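Side-chain contacts in Lmaj004144AAA protein (Leishmania major, PDB 1Y63), which probably transfers phosphate between nucleoside triphosphates and monophosphates, as an adenylate kinase with ATPase activity that may also act in 18S rRNA maturation: residues D74-E77 with P78-S82; T111-L114 with F115-T119. All coordinates share one frame; numbering follows the deposited sequence.

Contact 1. Residues D74-E77 with P78-S82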
ATOM      1  N   ASP A  74      15.958   4.876  -3.452  1.00 18.73           N
ATOM      2  CA  ASP A  74      17.285   4.654  -2.912  1.00 19.64           C
ATOM      3  C   ASP A  74      17.233   4.505  -1.389  1.00 19.83           C
ATOM      4  O   ASP A  74      17.993   3.718  -0.814  1.00 21.23           O
ATOM      5  CB  ASP A  74      18.235   5.810  -3.290  1.00 20.08           C
ATOM      6  CG  ASP A  74      18.627   5.823  -4.757  1.00 29.05           C
ATOM      7  OD1 ASP A  74      18.425   4.829  -5.471  1.00 27.48           O
ATOM      8  OD2 ASP A  74      19.175   6.865  -5.189  1.00 31.39           O
ATOM      9  N   PHE A  75      16.354   5.283  -0.741  1.00 17.17           N
ATOM     10  CA  PHE A  75      16.148   5.214   0.701  1.00 18.52           C
ATOM     11  C   PHE A  75      15.571   3.866   1.109  1.00 19.30           C
ATOM     12  O   PHE A  75      16.008   3.254   2.107  1.00 18.93           O
ATOM     13  CB  PHE A  75      15.230   6.363   1.144  1.00 21.12           C
ATOM     14  CG  PHE A  75      15.096   6.492   2.629  1.00 24.36           C
ATOM     15  CD1 PHE A  75      14.150   5.727   3.315  1.00 28.27           C
ATOM     16  CD2 PHE A  75      15.884   7.395   3.331  1.00 29.21           C
ATOM     17  CE1 PHE A  75      14.032   5.841   4.709  1.00 31.33           C
ATOM     18  CE2 PHE A  75      15.754   7.524   4.739  1.00 30.34           C
ATOM     19  CZ  PHE A  75      14.832   6.749   5.402  1.00 28.54           C
ATOM     20  N   MET A  76      14.581   3.398   0.347  1.00 20.22           N
ATOM     21  CA  MET A  76      13.899   2.142   0.670  1.00 17.08           C
ATOM     22  C   MET A  76      14.702   0.881   0.336  1.00 18.74           C
ATOM     23  O   MET A  76      14.582  -0.132   1.018  1.00 19.10           O
ATOM     24  CB  MET A  76      12.540   2.088  -0.032  1.00 20.36           C
ATOM     25  CG  MET A  76      11.526   3.067   0.464  1.00 18.36           C
ATOM     26  SD  MET A  76      10.000   2.972  -0.467  1.00 22.22           S
ATOM     27  CE  MET A  76       9.394   1.337   0.029  1.00 23.42           C
ATOM     28  N   GLU A  77      15.534   0.949  -0.704  1.00 20.25           N
ATOM     29  CA  GLU A  77      16.235  -0.225  -1.188  1.00 18.44           C
ATOM     30  C   GLU A  77      16.896  -1.071  -0.096  1.00 20.42           C
ATOM     31  O   GLU A  77      16.643  -2.263  -0.032  1.00 19.23           O
ATOM     32  CB  GLU A  77      17.235   0.157  -2.284  1.00 19.59           C
ATOM     33  CG  GLU A  77      18.118  -1.002  -2.763  1.00 21.71           C
ATOM     34  CD  GLU A  77      17.405  -1.997  -3.662  1.00 22.33           C
ATOM     35  OE1 GLU A  77      16.379  -1.647  -4.295  1.00 23.61           O
ATOM     36  OE2 GLU A  77      17.928  -3.131  -3.782  1.00 22.98           O
ATOM     37  N   PRO A  78      17.770  -0.477   0.741  1.00 21.09           N
ATOM     38  CA  PRO A  78      18.403  -1.324   1.764  1.00 21.83           C
ATOM     39  C   PRO A  78      17.425  -1.991   2.726  1.00 22.15           C
ATOM     40  O   PRO A  78      17.667  -3.140   3.127  1.00 24.62           O
ATOM     41  CB  PRO A  78      19.337  -0.354   2.494  1.00 23.22           C
ATOM     42  CG  PRO A  78      18.777   0.989   2.222  1.00 26.13           C
ATOM     43  CD  PRO A  78      18.272   0.910   0.822  1.00 21.65           C
ATOM     44  N   ILE A  79      16.321  -1.310   3.050  1.00 19.84           N
ATOM     45  CA  ILE A  79      15.305  -1.913   3.914  1.00 20.14           C
ATOM     46  C   ILE A  79      14.680  -3.109   3.192  1.00 20.73           C
ATOM     47  O   ILE A  79      14.515  -4.192   3.745  1.00 18.95           O
ATOM     48  CB  ILE A  79      14.230  -0.917   4.299  1.00 22.02           C
ATOM     49  CG1 ILE A  79      14.857   0.323   4.960  1.00 25.69           C
ATOM     50  CG2 ILE A  79      13.253  -1.550   5.257  1.00 24.96           C
ATOM     51  CD1 ILE A  79      13.950   1.554   4.931  1.00 29.00           C
ATOM     52  N   MET A  80      14.350  -2.913   1.925  1.00 18.91           N
ATOM     53  CA  MET A  80      13.571  -3.911   1.207  1.00 20.89           C
ATOM     54  C   MET A  80      14.318  -5.206   0.966  1.00 21.90           C
ATOM     55  O   MET A  80      13.702  -6.250   0.839  1.00 22.07           O
ATOM     56  CB  MET A  80      13.053  -3.330  -0.108  1.00 19.29           C
ATOM     57  CG  MET A  80      12.103  -2.166   0.121  1.00 20.92           C
ATOM     58  SD  MET A  80      10.656  -2.573   1.163  1.00 21.95           S
ATOM     59  CE  MET A  80       9.887  -3.855   0.184  1.00 21.95           C
ATOM     60  N   VAL A  81      15.650  -5.145   0.921  1.00 23.03           N
ATOM     61  CA  VAL A  81      16.467  -6.341   0.685  1.00 21.27           C
ATOM     62  C   VAL A  81      17.042  -6.912   1.980  1.00 22.66           C
ATOM     63  O   VAL A  81      17.763  -7.921   1.950  1.00 26.93           O
ATOM     64  CB  VAL A  81      17.613  -6.078  -0.326  1.00 22.62           C
ATOM     65  CG1 VAL A  81      17.027  -5.644  -1.646  1.00 26.41           C
ATOM     66  CG2 VAL A  81      18.594  -5.048   0.212  1.00 23.43           C
ATOM     67  N   SER A  82      16.734  -6.268   3.097  1.00 21.85           N
ATOM     68  CA  SER A  82      17.231  -6.682   4.414  1.00 20.85           C
ATOM     69  C   SER A  82      16.521  -7.926   4.955  1.00 22.84           C
ATOM     70  O   SER A  82      15.455  -8.295   4.488  1.00 23.10           O
ATOM     71  CB  SER A  82      17.110  -5.526   5.416  1.00 22.73           C
ATOM     72  OG  SER A  82      15.774  -5.275   5.807  1.00 25.35           O
TER
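Asp74 meets Pro78 through its backbone. Its carbonyl O lies 3.3 Å from Pro78 CD, where an amide hydrogen would sit in an ordinary helix. A proline N has no hydrogen to give, and the helix is kinked here. The kink also takes Ile79 N away from Phe75 O, which lies near Pro78 CD and CG instead. The Phe75 ring meets Ile79 at an oblique angle, Phe75 CE1 lying 4.3 Å from Ile79 CD1. At Met76 regular helical bonding resumes: Met80 N donates to Met76 O at 2.9 Å. The Met76 methyl CE packs against the Met80 sulfur, CE to SD 4.3 Å. Glu77 O accepts from Val81 N at 3.2 Å. The Glu77 side chain starts anti to the backbone N (chi1 174°) and bends at chi2, which carries OE2 to within 3.4 Å of Val81 CG1. The carboxylate is held from outside the turn, by a hydrogen bond from Trp100 to OE1 and a salt bridge from Arg99 to OE2. Ile79 O, in the C-terminal part of the helix, accepts from both Ser82 N and Ser82 OG, the hydroxyl at 2.6 Å. Ser82 also belongs to a manganese site with Arg83 and His86. Here helix 66-80 ends against the parallel sheet. Met76, Ile79 and Met80 touch strands 37-41 and 85-89, while Phe75 leans on Leu45 of helix 42-48.

Contact 2. Residues T111-L114 with F115-T119. With ADP (adenosine-5'-diphosphate), chain Q.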
ATOM      1  N   THR A 111     -18.369   3.472  -1.992  1.00 22.90           N
ATOM      2  CA  THR A 111     -18.296   4.934  -1.982  1.00 26.68           C
ATOM      3  C   THR A 111     -18.851   5.536  -0.680  1.00 23.85           C
ATOM      4  O   THR A 111     -18.249   6.460  -0.102  1.00 22.16           O
ATOM      5  CB  THR A 111     -18.948   5.553  -3.253  1.00 30.96           C
ATOM      6  OG1 THR A 111     -19.203   6.947  -3.036  1.00 43.85           O
ATOM      7  CG2 THR A 111     -20.204   4.897  -3.550  1.00 26.30           C
ATOM      8  N   GLU A 112     -19.967   5.016  -0.181  1.00 23.64           N
ATOM      9  CA  GLU A 112     -20.527   5.512   1.078  1.00 24.30           C
ATOM     10  C   GLU A 112     -19.582   5.375   2.273  1.00 25.14           C
ATOM     11  O   GLU A 112     -19.435   6.297   3.095  1.00 22.60           O
ATOM     12  CB  GLU A 112     -21.847   4.807   1.415  1.00 27.62           C
ATOM     13  CG  GLU A 112     -23.009   5.240   0.570  0.50 30.00           C
ATOM     14  CD  GLU A 112     -24.111   4.197   0.536  0.10 28.40           C
ATOM     15  OE1 GLU A 112     -24.471   3.671   1.610  0.10 27.84           O
ATOM     16  OE2 GLU A 112     -24.611   3.898  -0.569  0.10 28.83           O
ATOM     17  N   VAL A 113     -18.929   4.223   2.364  1.00 21.97           N
ATOM     18  CA  VAL A 113     -17.997   3.961   3.471  1.00 21.97           C
ATOM     19  C   VAL A 113     -16.774   4.850   3.329  1.00 20.47           C
ATOM     20  O   VAL A 113     -16.309   5.428   4.292  1.00 20.34           O
ATOM     21  CB  VAL A 113     -17.635   2.456   3.533  1.00 22.92           C
ATOM     22  CG1 VAL A 113     -16.569   2.167   4.586  1.00 27.20           C
ATOM     23  CG2 VAL A 113     -18.879   1.634   3.843  1.00 26.32           C
ATOM     24  N   LEU A 114     -16.264   4.966   2.107  1.00 19.74           N
ATOM     25  CA  LEU A 114     -15.066   5.771   1.855  1.00 17.70           C
ATOM     26  C   LEU A 114     -15.287   7.238   2.165  1.00 19.40           C
ATOM     27  O   LEU A 114     -14.449   7.910   2.788  1.00 19.45           O
ATOM     28  CB  LEU A 114     -14.612   5.590   0.417  1.00 17.92           C
ATOM     29  CG  LEU A 114     -13.286   6.257   0.071  1.00 19.10           C
ATOM     30  CD1 LEU A 114     -12.179   5.659   0.925  1.00 21.02           C
ATOM     31  CD2 LEU A 114     -12.938   6.095  -1.414  1.00 21.10           C
ATOM     32  N   PHE A 115     -16.411   7.756   1.701  1.00 18.94           N
ATOM     33  CA  PHE A 115     -16.743   9.162   1.961  1.00 18.75           C
ATOM     34  C   PHE A 115     -16.725   9.470   3.459  1.00 16.87           C
ATOM     35  O   PHE A 115     -16.216  10.510   3.890  1.00 19.16           O
ATOM     36  CB  PHE A 115     -18.105   9.468   1.353  1.00 17.01           C
ATOM     37  CG  PHE A 115     -18.460  10.935   1.349  1.00 16.95           C
ATOM     38  CD1 PHE A 115     -18.071  11.767   0.303  1.00 18.10           C
ATOM     39  CD2 PHE A 115     -19.179  11.482   2.407  1.00 16.46           C
ATOM     40  CE1 PHE A 115     -18.411  13.113   0.306  1.00 18.35           C
ATOM     41  CE2 PHE A 115     -19.529  12.829   2.412  1.00 18.34           C
ATOM     42  CZ  PHE A 115     -19.126  13.644   1.361  1.00 16.74           C
ATOM     43  N   GLU A 116     -17.288   8.568   4.255  1.00 19.79           N
ATOM     44  CA  GLU A 116     -17.342   8.780   5.701  1.00 20.77           C
ATOM     45  C   GLU A 116     -15.956   8.742   6.326  1.00 20.80           C
ATOM     46  O   GLU A 116     -15.615   9.565   7.171  1.00 21.22           O
ATOM     47  CB  GLU A 116     -18.297   7.765   6.337  1.00 22.63           C
ATOM     48  CG  GLU A 116     -19.741   7.965   5.915  0.50 20.99           C
ATOM     49  CD  GLU A 116     -20.673   6.808   6.294  0.50 31.68           C
ATOM     50  OE1 GLU A 116     -20.185   5.704   6.628  0.50 38.84           O
ATOM     51  OE2 GLU A 116     -21.910   7.010   6.241  0.50 35.93           O
ATOM     52  N   ARG A 117     -15.131   7.786   5.899  1.00 20.10           N
ATOM     53  CA  ARG A 117     -13.768   7.706   6.396  1.00 20.54           C
ATOM     54  C   ARG A 117     -12.979   8.968   6.102  1.00 22.34           C
ATOM     55  O   ARG A 117     -12.227   9.459   6.928  1.00 23.11           O
ATOM     56  CB  ARG A 117     -13.052   6.517   5.768  1.00 20.94           C
ATOM     57  CG  ARG A 117     -13.552   5.191   6.234  1.00 18.96           C
ATOM     58  CD  ARG A 117     -12.786   4.083   5.567  1.00 19.69           C
ATOM     59  NE  ARG A 117     -13.332   2.755   5.918  1.00 18.76           N
ATOM     60  CZ  ARG A 117     -12.871   1.617   5.399  1.00 20.43           C
ATOM     61  NH1 ARG A 117     -11.878   1.625   4.506  1.00 20.54           N
ATOM     62  NH2 ARG A 117     -13.446   0.470   5.707  1.00 19.58           N
ATOM     63  N   LEU A 118     -13.111   9.472   4.883  1.00 18.93           N
ATOM     64  CA  LEU A 118     -12.385  10.657   4.481  1.00 19.17           C
ATOM     65  C   LEU A 118     -12.858  11.910   5.231  1.00 22.51           C
ATOM     66  O   LEU A 118     -12.067  12.812   5.488  1.00 27.13           O
ATOM     67  CB  LEU A 118     -12.457  10.818   2.956  1.00 19.68           C
ATOM     68  CG  LEU A 118     -11.731   9.743   2.136  1.00 19.62           C
ATOM     69  CD1 LEU A 118     -12.106   9.905   0.655  1.00 25.13           C
ATOM     70  CD2 LEU A 118     -10.223   9.791   2.364  1.00 26.02           C
ATOM     71  N   THR A 119     -14.124  11.926   5.611  1.00 22.36           N
ATOM     72  CA  THR A 119     -14.685  13.025   6.381  1.00 21.82           C
ATOM     73  C   THR A 119     -14.167  12.985   7.807  1.00 24.62           C
ATOM     74  O   THR A 119     -13.694  13.982   8.331  1.00 29.77           O
ATOM     75  CB  THR A 119     -16.191  12.918   6.443  1.00 21.38           C
ATOM     76  OG1 THR A 119     -16.724  12.836   5.120  1.00 20.46           O
ATOM     77  CG2 THR A 119     -16.783  14.114   7.164  1.00 23.59           C
TER
HETATM   78  PB  ADP Q 301      -5.432   4.603   4.399  1.00 13.55           P
HETATM   79  O1B ADP Q 301      -5.622   6.060   4.025  1.00 13.55           O
HETATM   80  O2B ADP Q 301      -5.712   3.712   3.207  1.00 12.35           O
HETATM   81  O3B ADP Q 301      -4.111   4.304   5.101  1.00 12.14           O
HETATM   82  PA  ADP Q 301      -6.553   4.009   7.012  1.00 13.99           P
HETATM   83  O1A ADP Q 301      -5.928   2.681   7.383  1.00 13.62           O
HETATM   84  O2A ADP Q 301      -5.907   5.251   7.623  1.00 14.81           O
HETATM   85  O3A ADP Q 301      -6.634   4.191   5.435  1.00 11.85           O
HETATM   86  O5' ADP Q 301      -8.114   3.993   7.380  0.50 13.90           O
HETATM   87  C5' ADP Q 301      -8.734   5.196   7.812  0.50 13.24           C
HETATM   88  C4' ADP Q 301      -9.777   4.782   8.822  0.50 10.71           C
HETATM   89  O4' ADP Q 301     -10.701   3.885   8.211  0.50 15.75           O
HETATM   90  C3' ADP Q 301      -9.220   4.013  10.007  0.50 12.86           C
HETATM   91  O3' ADP Q 301      -8.668   4.852  11.018  0.50 14.69           O
HETATM   92  C2' ADP Q 301     -10.439   3.266  10.473  0.50 16.61           C
HETATM   93  O2' ADP Q 301     -11.328   4.141  11.158  0.50 18.42           O
HETATM   94  C1' ADP Q 301     -11.125   2.927   9.178  0.50 15.72           C
HETATM   95  N9  ADP Q 301     -10.862   1.598   8.597  1.00 16.44           N
HETATM   96  C8  ADP Q 301      -9.794   1.159   7.853  1.00 17.22           C
HETATM   97  N7  ADP Q 301      -9.979  -0.116   7.446  1.00 16.98           N
HETATM   98  C5  ADP Q 301     -11.212  -0.499   7.925  1.00 14.15           C
HETATM   99  C6  ADP Q 301     -11.996  -1.720   7.838  1.00 20.07           C
HETATM  100  N6  ADP Q 301     -11.534  -2.781   7.148  1.00 18.05           N
HETATM  101  N1  ADP Q 301     -13.195  -1.712   8.458  1.00 16.09           N
HETATM  102  C2  ADP Q 301     -13.640  -0.617   9.130  1.00 18.29           C
HETATM  103  N3  ADP Q 301     -12.994   0.556   9.267  1.00 16.17           N
HETATM  104  C4  ADP Q 301     -11.770   0.637   8.675  1.00 15.76           C
HETATM  105  O   HOH W   1     -17.210   4.588   7.100  1.00 29.09           O
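Phe115 N donates to Thr111 O, Arg117 N to Val113 O and Leu118 N to Leu114 O, the backbone bonds between residues four apart in helix 111-120. The bond from Glu116 N to Glu112 O is weak, at 3.3 Å. Val113 and Arg117 carry the side-chain contact. They lie side by side and point the same way. Val113 CG1 is anti to its own backbone N (chi1 175°), which brings it over one face of the Arg117 guanidinium, 3.5 Å from NE. The opposite face is taken by the adenine of ADP, and Arg117 NH2 is 3.3 Å from ADP C5. The arginine reaches the base because its chain is extended from CG to NE; along the way CD passes 3.4 Å from the ribose O4'. NH1 is bonded to the carbonyl of Gly20 and NH2 to that of Asn158, which should fix the rotation of the flat group. On another side of the helix Leu114 CG packs 3.9 Å from Leu118 CD1. A water bridges Val113 O and Glu116 OE1, donating to both. Near the end of the segment Phe115 O accepts from Thr119 N and, at 2.7 Å, from Thr119 OG1; the two donors come from opposite faces of the carbonyl plane. Thr119 OG1 is also bonded to Arg128. An arginine guanidinium lying face over the adenine is known from the nucleotide pockets of adenylate kinases. In this P-loop fold, Arg117 forms one wall of the ADP site and Val113 backs it.

Overall arrangement
Contact 2 lies within a helix, contact 1 at the C-terminal end of one. Both belong to one P-loop kinase fold, but only contact 2 borders the nucleotide. Their centres are 34 Å apart, and their nearest atoms are about 21 Å apart. They lie on opposite sides of the chain's centre. Residues 111-119 border the ADP pocket directly, through Arg117, close to the P-loop residues Gly20 and Gly22. Residues 74-82 lie away from the nucleotide and end at a manganese site instead; the Ile79 side chain is about 5 Å from a bound manganese ion. Contact 1 precedes contact 2 in the chain, and strands 85-89 and 103-108 of the central sheet come between them.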